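PDB 5Z5M: parahox neighbor, which probably converts 5-hydroxyisourate to (S)-allantoin in one fused polypeptide, by hydrolysis followed by stereoselective decarboxylation. Local coordinates for residues F125-A130 / L140-G145; F273-D276 / H281-V284; A19-G24 / L171-T176. All coordinates share one frame; numbering follows the deposited sequence.

Contact 1 (F125-A130 / L140-G145); sequences FPFILA and LAALGG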
ATOM      1  N   PHE A 125      -0.908  38.327 -10.811  1.00 24.00           N
ATOM      2  CA  PHE A 125      -1.550  37.655 -11.940  1.00 21.36           C
ATOM      3  C   PHE A 125      -2.860  37.029 -11.456  1.00 16.04           C
ATOM      4  O   PHE A 125      -3.036  36.821 -10.257  1.00 20.29           O
ATOM      5  CB  PHE A 125      -0.620  36.598 -12.560  1.00 20.67           C
ATOM      6  CG  PHE A 125       0.018  35.680 -11.557  1.00 19.27           C
ATOM      7  CD1 PHE A 125       1.271  35.962 -11.040  1.00 13.74           C
ATOM      8  CD2 PHE A 125      -0.637  34.534 -11.131  1.00 12.45           C
ATOM      9  CE1 PHE A 125       1.861  35.124 -10.116  1.00 18.48           C
ATOM     10  CE2 PHE A 125      -0.055  33.691 -10.208  1.00 15.56           C
ATOM     11  CZ  PHE A 125       1.198  33.986  -9.697  1.00 17.51           C
ATOM     12  N   PRO A 126      -3.796  36.755 -12.380  1.00 16.33           N
ATOM     13  CA  PRO A 126      -5.105  36.244 -11.954  1.00 24.25           C
ATOM     14  C   PRO A 126      -5.083  34.796 -11.467  1.00 24.65           C
ATOM     15  O   PRO A 126      -4.167  34.033 -11.778  1.00 14.73           O
ATOM     16  CB  PRO A 126      -5.964  36.375 -13.221  1.00 25.64           C
ATOM     17  CG  PRO A 126      -4.995  36.401 -14.346  1.00 22.47           C
ATOM     18  CD  PRO A 126      -3.770  37.079 -13.819  1.00 22.77           C
ATOM     19  N   PHE A 127      -6.097  34.432 -10.688  1.00 13.64           N
ATOM     20  CA  PHE A 127      -6.256  33.059 -10.237  1.00 14.99           C
ATOM     21  C   PHE A 127      -6.636  32.187 -11.418  1.00 17.82           C
ATOM     22  O   PHE A 127      -7.648  32.424 -12.078  1.00 17.66           O
ATOM     23  CB  PHE A 127      -7.316  32.971  -9.139  1.00 16.48           C
ATOM     24  CG  PHE A 127      -7.598  31.572  -8.672  1.00 15.11           C
ATOM     25  CD1 PHE A 127      -6.747  30.939  -7.780  1.00 14.43           C
ATOM     26  CD2 PHE A 127      -8.721  30.897  -9.110  1.00 17.15           C
ATOM     27  CE1 PHE A 127      -7.008  29.650  -7.341  1.00 11.53           C
ATOM     28  CE2 PHE A 127      -8.991  29.608  -8.675  1.00 11.64           C
ATOM     29  CZ  PHE A 127      -8.131  28.989  -7.786  1.00 15.39           C
ATOM     30  N   ILE A 128      -5.817  31.176 -11.680  1.00 17.66           N
ATOM     31  CA  ILE A 128      -6.044  30.277 -12.796  1.00 15.67           C
ATOM     32  C   ILE A 128      -6.247  28.854 -12.286  1.00 12.75           C
ATOM     33  O   ILE A 128      -5.489  28.372 -11.444  1.00 14.77           O
ATOM     34  CB  ILE A 128      -4.869  30.327 -13.795  1.00 17.26           C
ATOM     35  CG1 ILE A 128      -4.664  31.762 -14.284  1.00 18.26           C
ATOM     36  CG2 ILE A 128      -5.107  29.382 -14.972  1.00 16.16           C
ATOM     37  CD1 ILE A 128      -3.410  31.952 -15.112  1.00 17.78           C
ATOM     38  N   LEU A 129      -7.287  28.194 -12.786  1.00 12.73           N
ATOM     39  CA  LEU A 129      -7.606  26.832 -12.377  1.00 16.82           C
ATOM     40  C   LEU A 129      -8.076  25.996 -13.565  1.00 21.74           C
ATOM     41  O   LEU A 129      -9.080  26.319 -14.204  1.00 25.75           O
ATOM     42  CB  LEU A 129      -8.676  26.835 -11.282  1.00 13.87           C
ATOM     43  CG  LEU A 129      -9.024  25.458 -10.718  1.00 13.18           C
ATOM     44  CD1 LEU A 129      -7.810  24.816 -10.053  1.00 22.38           C
ATOM     45  CD2 LEU A 129     -10.181  25.543  -9.737  1.00 22.64           C
ATOM     46  N   ALA A 130      -7.341  24.928 -13.859  1.00 14.42           N
ATOM     47  CA  ALA A 130      -7.694  24.034 -14.955  1.00 23.24           C
ATOM     48  C   ALA A 130      -8.344  22.759 -14.435  1.00 27.16           C
ATOM     49  O   ALA A 130      -7.654  21.801 -14.087  1.00 43.54           O
ATOM     50  CB  ALA A 130      -6.465  23.693 -15.773  1.00 22.97           C
ATOM     51  N   LEU A 140     -13.801  27.017  -4.810  1.00 11.36           N
ATOM     52  CA  LEU A 140     -13.652  27.696  -3.528  1.00 12.72           C
ATOM     53  C   LEU A 140     -12.532  27.081  -2.692  1.00 15.68           C
ATOM     54  O   LEU A 140     -11.776  27.802  -2.036  1.00 15.67           O
ATOM     55  CB  LEU A 140     -14.971  27.671  -2.750  1.00 18.38           C
ATOM     56  CG  LEU A 140     -16.032  28.637  -3.275  1.00 16.25           C
ATOM     57  CD1 LEU A 140     -17.394  28.308  -2.681  1.00 31.50           C
ATOM     58  CD2 LEU A 140     -15.632  30.070  -2.941  1.00 19.40           C
ATOM     59  N   ALA A 141     -12.418  25.755  -2.727  1.00 12.13           N
ATOM     60  CA  ALA A 141     -11.353  25.070  -1.999  1.00 13.10           C
ATOM     61  C   ALA A 141      -9.979  25.454  -2.542  1.00 11.15           C
ATOM     62  O   ALA A 141      -9.036  25.663  -1.777  1.00 13.84           O
ATOM     63  CB  ALA A 141     -11.543  23.564  -2.066  1.00 16.26           C
ATOM     64  N   ALA A 142      -9.877  25.551  -3.865  1.00 13.93           N
ATOM     65  CA  ALA A 142      -8.619  25.901  -4.514  1.00 17.17           C
ATOM     66  C   ALA A 142      -8.220  27.336  -4.178  1.00 16.07           C
ATOM     67  O   ALA A 142      -7.089  27.597  -3.772  1.00 11.82           O
ATOM     68  CB  ALA A 142      -8.727  25.715  -6.023  1.00 14.63           C
ATOM     69  N   LEU A 143      -9.157  28.262  -4.356  1.00 12.84           N
ATOM     70  CA  LEU A 143      -8.930  29.662  -4.023  1.00 11.75           C
ATOM     71  C   LEU A 143      -8.604  29.834  -2.547  1.00 15.89           C
ATOM     72  O   LEU A 143      -7.684  30.565  -2.188  1.00 15.60           O
ATOM     73  CB  LEU A 143     -10.155  30.505  -4.382  1.00 21.43           C
ATOM     74  CG  LEU A 143      -9.978  31.550  -5.485  1.00 28.59           C
ATOM     75  CD1 LEU A 143     -11.285  32.289  -5.734  1.00 26.37           C
ATOM     76  CD2 LEU A 143      -8.864  32.524  -5.132  1.00 22.47           C
ATOM     77  N   GLY A 144      -9.363  29.152  -1.695  1.00 18.56           N
ATOM     78  CA  GLY A 144      -9.177  29.263  -0.260  1.00 22.50           C
ATOM     79  C   GLY A 144      -7.796  28.823   0.182  1.00 18.76           C
ATOM     80  O   GLY A 144      -7.210  29.405   1.096  1.00 16.90           O
ATOM     81  N   GLY A 145      -7.271  27.795  -0.476  1.00 15.54           N
ATOM     82  CA  GLY A 145      -5.966  27.269  -0.129  1.00 11.64           C
ATOM     83  C   GLY A 145      -4.830  28.072  -0.738  1.00 13.58           C
ATOM     84  O   GLY A 145      -3.899  28.471  -0.045  1.00 18.01           O
TER

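Contact 2 (F273-D276 / H281-V284); sequences FGID and HYHV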
ATOM      1  N   PHE A 273     -11.414   6.302 -11.572  1.00  8.47           N
ATOM      2  CA  PHE A 273     -10.185   6.934 -12.057  1.00 11.35           C
ATOM      3  C   PHE A 273     -10.363   7.706 -13.368  1.00  7.56           C
ATOM      4  O   PHE A 273     -11.303   7.470 -14.135  1.00  9.62           O
ATOM      5  CB  PHE A 273      -9.084   5.882 -12.228  1.00  8.87           C
ATOM      6  CG  PHE A 273      -9.328   4.924 -13.365  1.00  7.94           C
ATOM      7  CD1 PHE A 273     -10.169   3.837 -13.204  1.00  6.06           C
ATOM      8  CD2 PHE A 273      -8.716   5.117 -14.591  1.00  7.84           C
ATOM      9  CE1 PHE A 273     -10.392   2.950 -14.245  1.00 12.21           C
ATOM     10  CE2 PHE A 273      -8.936   4.237 -15.638  1.00 14.53           C
ATOM     11  CZ  PHE A 273      -9.772   3.153 -15.466  1.00 10.97           C
ATOM     12  N   GLY A 274      -9.439   8.627 -13.625  1.00  7.66           N
ATOM     13  CA  GLY A 274      -9.498   9.444 -14.819  1.00  8.27           C
ATOM     14  C   GLY A 274      -8.392   9.104 -15.795  1.00 15.73           C
ATOM     15  O   GLY A 274      -7.282   8.751 -15.385  1.00  8.53           O
ATOM     16  N   ILE A 275      -8.711   9.199 -17.084  1.00  8.13           N
ATOM     17  CA  ILE A 275      -7.728   9.075 -18.156  1.00  7.58           C
ATOM     18  C   ILE A 275      -7.538  10.439 -18.822  1.00  7.00           C
ATOM     19  O   ILE A 275      -8.495  11.049 -19.286  1.00  9.68           O
ATOM     20  CB  ILE A 275      -8.147   8.030 -19.200  1.00 10.51           C
ATOM     21  CG1 ILE A 275      -8.088   6.625 -18.581  1.00 11.72           C
ATOM     22  CG2 ILE A 275      -7.239   8.112 -20.444  1.00  6.68           C
ATOM     23  CD1 ILE A 275      -8.788   5.571 -19.403  1.00 19.12           C
ATOM     24  N   ASP A 276      -6.303  10.919 -18.862  1.00  6.75           N
ATOM     25  CA  ASP A 276      -6.040  12.282 -19.314  1.00  8.81           C
ATOM     26  C   ASP A 276      -5.363  12.359 -20.691  1.00  9.05           C
ATOM     27  O   ASP A 276      -5.386  13.406 -21.329  1.00 11.10           O
ATOM     28  CB  ASP A 276      -5.178  13.008 -18.283  1.00  8.02           C
ATOM     29  CG  ASP A 276      -4.963  14.475 -18.626  1.00 20.67           C
ATOM     30  OD1 ASP A 276      -5.956  15.235 -18.658  1.00 18.54           O
ATOM     31  OD2 ASP A 276      -3.801  14.866 -18.874  1.00 20.51           O
ATOM     32  N   HIS A 281      -0.163   4.516 -22.330  1.00 11.34           N
ATOM     33  CA  HIS A 281      -0.542   3.236 -21.750  1.00 15.50           C
ATOM     34  C   HIS A 281      -0.867   3.437 -20.269  1.00 15.28           C
ATOM     35  O   HIS A 281       0.006   3.785 -19.469  1.00 14.47           O
ATOM     36  CB  HIS A 281       0.576   2.208 -21.914  1.00 15.72           C
ATOM     37  CG  HIS A 281       0.320   0.916 -21.205  1.00 10.90           C
ATOM     38  ND1 HIS A 281       1.320   0.011 -20.923  1.00 19.52           N
ATOM     39  CD2 HIS A 281      -0.824   0.375 -20.715  1.00  9.27           C
ATOM     40  CE1 HIS A 281       0.807  -1.030 -20.293  1.00 20.06           C
ATOM     41  NE2 HIS A 281      -0.495  -0.832 -20.151  1.00 16.00           N
ATOM     42  N   TYR A 282      -2.131   3.249 -19.913  1.00 10.83           N
ATOM     43  CA  TYR A 282      -2.540   3.317 -18.515  1.00  8.29           C
ATOM     44  C   TYR A 282      -2.659   1.907 -17.971  1.00  8.21           C
ATOM     45  O   TYR A 282      -3.390   1.087 -18.512  1.00 11.87           O
ATOM     46  CB  TYR A 282      -3.871   4.054 -18.357  1.00 10.41           C
ATOM     47  CG  TYR A 282      -3.784   5.564 -18.333  1.00  9.82           C
ATOM     48  CD1 TYR A 282      -3.292   6.274 -19.421  1.00 12.68           C
ATOM     49  CD2 TYR A 282      -4.225   6.281 -17.231  1.00  6.69           C
ATOM     50  CE1 TYR A 282      -3.230   7.658 -19.399  1.00 12.16           C
ATOM     51  CE2 TYR A 282      -4.169   7.658 -17.201  1.00 15.03           C
ATOM     52  CZ  TYR A 282      -3.667   8.342 -18.284  1.00 11.04           C
ATOM     53  OH  TYR A 282      -3.612   9.716 -18.259  1.00 22.85           O
ATOM     54  N   HIS A 283      -1.923   1.620 -16.909  1.00  8.39           N
ATOM     55  CA  HIS A 283      -2.059   0.343 -16.223  1.00 11.92           C
ATOM     56  C   HIS A 283      -2.637   0.608 -14.835  1.00 11.60           C
ATOM     57  O   HIS A 283      -1.969   1.181 -13.986  1.00  8.62           O
ATOM     58  CB  HIS A 283      -0.711  -0.372 -16.132  1.00 10.65           C
ATOM     59  CG  HIS A 283      -0.782  -1.696 -15.441  1.00 13.35           C
ATOM     60  ND1 HIS A 283      -1.331  -2.814 -16.035  1.00 16.34           N
ATOM     61  CD2 HIS A 283      -0.394  -2.077 -14.203  1.00 15.53           C
ATOM     62  CE1 HIS A 283      -1.264  -3.829 -15.192  1.00 16.28           C
ATOM     63  NE2 HIS A 283      -0.707  -3.411 -14.073  1.00 17.52           N
ATOM     64  N   VAL A 284      -3.885   0.212 -14.614  1.00  6.77           N
ATOM     65  CA  VAL A 284      -4.552   0.499 -13.349  1.00  6.85           C
ATOM     66  C   VAL A 284      -4.941  -0.800 -12.665  1.00 14.46           C
ATOM     67  O   VAL A 284      -6.040  -1.310 -12.871  1.00 16.31           O
ATOM     68  CB  VAL A 284      -5.793   1.394 -13.562  1.00 12.39           C
ATOM     69  CG1 VAL A 284      -6.471   1.726 -12.220  1.00 11.63           C
ATOM     70  CG2 VAL A 284      -5.392   2.671 -14.280  1.00 12.71           C
TER

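Contact 3 (A19-G24 / L171-T176); sequences ASFLGG and LSKIDT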
ATOM      1  N   ALA A  19       0.339  27.594 -37.795  1.00 15.88           N
ATOM      2  CA  ALA A  19       0.439  28.650 -36.798  1.00 19.81           C
ATOM      3  C   ALA A  19      -0.932  29.254 -36.514  1.00 26.19           C
ATOM      4  O   ALA A  19      -1.268  29.546 -35.366  1.00 20.42           O
ATOM      5  CB  ALA A  19       1.413  29.723 -37.257  1.00 28.51           C
ATOM      6  N   SER A  20      -1.727  29.426 -37.562  1.00 15.35           N
ATOM      7  CA  SER A  20      -3.077  29.950 -37.409  1.00 15.58           C
ATOM      8  C   SER A  20      -3.941  28.987 -36.591  1.00 27.32           C
ATOM      9  O   SER A  20      -4.737  29.403 -35.747  1.00 18.65           O
ATOM     10  CB  SER A  20      -3.706  30.204 -38.778  1.00 24.47           C
ATOM     11  OG  SER A  20      -5.065  30.574 -38.653  1.00 37.84           O
ATOM     12  N   PHE A  21      -3.766  27.695 -36.842  1.00 18.20           N
ATOM     13  CA  PHE A  21      -4.541  26.674 -36.150  1.00 25.41           C
ATOM     14  C   PHE A  21      -4.221  26.660 -34.655  1.00 19.40           C
ATOM     15  O   PHE A  21      -5.116  26.524 -33.823  1.00 18.28           O
ATOM     16  CB  PHE A  21      -4.274  25.300 -36.770  1.00 16.24           C
ATOM     17  CG  PHE A  21      -5.152  24.207 -36.233  1.00 16.57           C
ATOM     18  CD1 PHE A  21      -6.411  23.989 -36.764  1.00 29.14           C
ATOM     19  CD2 PHE A  21      -4.708  23.383 -35.213  1.00 19.09           C
ATOM     20  CE1 PHE A  21      -7.220  22.979 -36.275  1.00 31.74           C
ATOM     21  CE2 PHE A  21      -5.507  22.370 -34.723  1.00 25.95           C
ATOM     22  CZ  PHE A  21      -6.767  22.170 -35.251  1.00 27.59           C
ATOM     23  N   LEU A  22      -2.945  26.831 -34.320  1.00 16.26           N
ATOM     24  CA  LEU A  22      -2.482  26.671 -32.941  1.00 26.98           C
ATOM     25  C   LEU A  22      -2.220  27.988 -32.217  1.00 23.54           C
ATOM     26  O   LEU A  22      -1.713  27.991 -31.097  1.00 20.94           O
ATOM     27  CB  LEU A  22      -1.205  25.831 -32.918  1.00 14.08           C
ATOM     28  CG  LEU A  22      -1.304  24.416 -33.489  1.00 17.05           C
ATOM     29  CD1 LEU A  22       0.088  23.806 -33.624  1.00 16.32           C
ATOM     30  CD2 LEU A  22      -2.187  23.552 -32.607  1.00 14.40           C
ATOM     31  N   GLY A  23      -2.563  29.104 -32.848  1.00 19.70           N
ATOM     32  CA  GLY A  23      -2.218  30.412 -32.308  1.00 30.02           C
ATOM     33  C   GLY A  23      -2.905  30.806 -31.006  1.00 27.10           C
ATOM     34  O   GLY A  23      -2.461  31.735 -30.322  1.00 27.90           O
ATOM     35  N   GLY A  24      -3.985  30.110 -30.667  1.00 18.50           N
ATOM     36  CA  GLY A  24      -4.774  30.436 -29.489  1.00 17.99           C
ATOM     37  C   GLY A  24      -4.694  29.396 -28.383  1.00 25.76           C
ATOM     38  O   GLY A  24      -5.359  29.523 -27.352  1.00 22.40           O
ATOM     39  N   LEU A 171      -6.754  19.046 -27.285  1.00 14.04           N
ATOM     40  CA  LEU A 171      -7.600  17.852 -27.360  1.00 12.67           C
ATOM     41  C   LEU A 171      -8.934  18.136 -28.054  1.00 20.41           C
ATOM     42  O   LEU A 171      -9.484  17.271 -28.742  1.00 17.22           O
ATOM     43  CB  LEU A 171      -7.858  17.284 -25.962  1.00 14.58           C
ATOM     44  CG  LEU A 171      -6.739  16.451 -25.331  1.00 17.62           C
ATOM     45  CD1 LEU A 171      -7.109  16.065 -23.912  1.00 13.51           C
ATOM     46  CD2 LEU A 171      -6.457  15.209 -26.156  1.00 13.85           C
ATOM     47  N   SER A 172      -9.455  19.346 -27.872  1.00 19.61           N
ATOM     48  CA  SER A 172     -10.766  19.686 -28.419  1.00 19.44           C
ATOM     49  C   SER A 172     -10.683  20.091 -29.889  1.00 25.41           C
ATOM     50  O   SER A 172     -11.666  19.988 -30.622  1.00 28.57           O
ATOM     51  CB  SER A 172     -11.422  20.801 -27.598  1.00 20.70           C
ATOM     52  OG  SER A 172     -10.742  22.032 -27.762  1.00 35.59           O
ATOM     53  N   LYS A 173      -9.506  20.527 -30.324  1.00 18.24           N
ATOM     54  CA  LYS A 173      -9.326  20.962 -31.706  1.00 22.37           C
ATOM     55  C   LYS A 173      -8.804  19.853 -32.613  1.00 22.22           C
ATOM     56  O   LYS A 173      -8.960  19.916 -33.832  1.00 22.35           O
ATOM     57  CB  LYS A 173      -8.370  22.154 -31.772  1.00 22.96           C
ATOM     58  CG  LYS A 173      -8.923  23.425 -31.170  1.00 22.01           C
ATOM     59  CD  LYS A 173      -7.869  24.517 -31.163  1.00 28.94           C
ATOM     60  CE  LYS A 173      -7.268  24.698 -32.546  1.00 32.16           C
ATOM     61  NZ  LYS A 173      -8.297  24.972 -33.586  1.00 27.14           N
ATOM     62  N   ILE A 174      -8.185  18.840 -32.015  1.00 16.38           N
ATOM     63  CA  ILE A 174      -7.532  17.787 -32.786  1.00 20.75           C
ATOM     64  C   ILE A 174      -8.283  16.458 -32.698  1.00 22.95           C
ATOM     65  O   ILE A 174      -8.714  16.048 -31.623  1.00 19.66           O
ATOM     66  CB  ILE A 174      -6.070  17.598 -32.316  1.00 17.00           C
ATOM     67  CG1 ILE A 174      -5.201  18.746 -32.841  1.00 22.93           C
ATOM     68  CG2 ILE A 174      -5.515  16.252 -32.770  1.00 22.20           C
ATOM     69  CD1 ILE A 174      -3.780  18.738 -32.314  1.00 29.92           C
ATOM     70  N   ASP A 175      -8.447  15.803 -33.844  1.00 20.18           N
ATOM     71  CA  ASP A 175      -9.082  14.488 -33.912  1.00 21.94           C
ATOM     72  C   ASP A 175      -8.113  13.414 -33.418  1.00 15.32           C
ATOM     73  O   ASP A 175      -7.139  13.089 -34.090  1.00 21.68           O
ATOM     74  CB  ASP A 175      -9.540  14.199 -35.348  1.00 27.08           C
ATOM     75  CG  ASP A 175     -10.107  12.797 -35.524  1.00 27.76           C
ATOM     76  OD1 ASP A 175     -10.427  12.128 -34.521  1.00 33.25           O
ATOM     77  OD2 ASP A 175     -10.245  12.368 -36.686  1.00 28.10           O
ATOM     78  N   THR A 176      -8.385  12.863 -32.239  1.00 19.03           N
ATOM     79  CA  THR A 176      -7.475  11.898 -31.629  1.00 15.33           C
ATOM     80  C   THR A 176      -7.956  10.461 -31.804  1.00 17.52           C
ATOM     81  O   THR A 176      -7.530   9.571 -31.075  1.00 15.07           O
ATOM     82  CB  THR A 176      -7.282  12.177 -30.119  1.00 17.39           C
ATOM     83  OG1 THR A 176      -8.549  12.140 -29.451  1.00 17.89           O
ATOM     84  CG2 THR A 176      -6.642  13.547 -29.900  1.00 20.29           C
TER

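Contact 1 (F125-A130 / L140-G145)
F127 lays one face of its ring against L143 and its edge against A142, so that the loop after helix 106-123 packs on helix 136-146 in the all-helical OHCU decarboxylase domain. The close fit lies over the phenyl face. L143 CG sits 3.7 Å from the centroid of the F127 ring and only 3° off its normal, a CH-pi contact that is almost perfectly centred, while L143 CD2 reaches F127 CD1 at 3.7 Å. The ring is delivered there by its first torsion, which sets CG opposite the backbone N (chi1 177°) and so brings the phenyl group against the helix. A branched leucine suits the flat surface, and the small A142 lets the ring edge come close to the helix backbone. Y119 meets F127 edge-to-face.

L129 belongs to the looser, partly exposed side. Its sole touch on the helix segment is CD2 against A142 CB at 4.0 Å, a single methyl-to-methyl touch. A142 also packs on A254 of the second subunit, so this thinner flank lies near the subunit interface. Back at the ring, F127 CZ stands 3.7 Å from the backbone N of L143 and 3.8 Å from A142 CB, which lies at the ring edge, in its plane.

Contact 2 (F273-D276 / H281-V284)
The backbone N of D276 donates a hydrogen bond to Y282 OH, at 3.0 Å and with a fairly straight N-H...O angle of 160°. It links the two sheets of the transthyretin-like domain: strand 268-275 is an outermost strand of one within this chain, where the second subunit makes backbone hydrogen bonds to G274, strand 281-289 belongs to the other, and the tyrosine is long enough to reach across. Its CG stands beside the backbone N and opposite the carbonyl carbon (chi1 -82°), a setting that aims the phenol at the place where strand 268-275 ends. D276 CB also rests 3.6 Å from Y282 OH, but the carboxylate turns elsewhere, OD1 accepting a hydrogen bond from the backbone N of Q263 of the second subunit.

Along the ring the contact becomes apolar. I275 lays CG2 over one face of the Y282 ring, 4.3 Å from its centroid and offset toward the rim, while CG1 meets Y282 CD2 at 4.1 Å; a beta-branched chain offers two carbons to one flat surface. R297, in the C-terminal Tyr-Arg-Gly-Ser signature of HIU hydrolases, makes a cation-pi contact with the same tyrosine. Further along, V284 CG2 lies over the F273 ring face near its rim, 4.1 Å from F273 CE2, and W245 stacks on that phenylalanine. The chemistry implies a hydrophobic sheet-to-sheet packing in which the main chain satisfies the buried phenol oxygen and holds the tip of Y282 at D276 N, while I275 over one face hinders the ring's turning.

Contact 3 (A19-G24 / L171-T176)
The ring of F21 is overlapped by the end of the K173 side chain, whose ammonium stands over one face. K173 NZ lies 3.6 Å from the F21 ring centroid and 17° off the normal, a cation-pi contact displaced somewhat toward the CE1 rim. K173 CE takes part as well, 3.8 Å from the same centroid, so the last two atoms of the lysine lie across the aromatic surface together. Two consecutive bends in the chain, at chi3 (52°) and chi4 (56°), curl it back over the ring. The two residues reach for each other from opposite directions. The bend also brings K173 CE within 3.1 Å of the carbonyl O of F21, a tight approach.

This is the place where the last helix of the decarboxylase domain, 151-173, ends beside helix 15-22, the second helix of the chain. K173 is its final residue, and I174 leaves the helical conformation, turning the chain away toward the transthyretin-like domain. K173 O lies at the ring edge, in plane, 3.5 Å from F21 CZ. An aromatic residue suits such a partly exposed seam, since its face can take the charge while its edge meets main chain and aliphatic carbon. I174 supplies the latter, its CG1 4.1 Å from F21 CE2 and near the ring plane. On the buried flank, L22 and I174 both pack on L52 of helix 49-61, and L10 of helix 7-11 touches both F21 and L22.

Near the N terminus the chain enters contact 3 at residues 19-24, but that contact closes only at 171-176, joining helix 15-22 of the decarboxylase domain to the end of helix 151-173. Contact 1 is nested inside this long loop and closes a much shorter one, folding the segment after helix 106-123 onto helix 136-146. Contact 2 follows in series in the transthyretin-like domain, where a short turn brings strands of two different sheets together. Contacts 2 and 3 meet at the domain boundary, with D276 O 4.1 Å from L171 CD1. Contact 1 touches neither, its centre about 26 Å from each of theirs; like contact 2, it borders the second subunit.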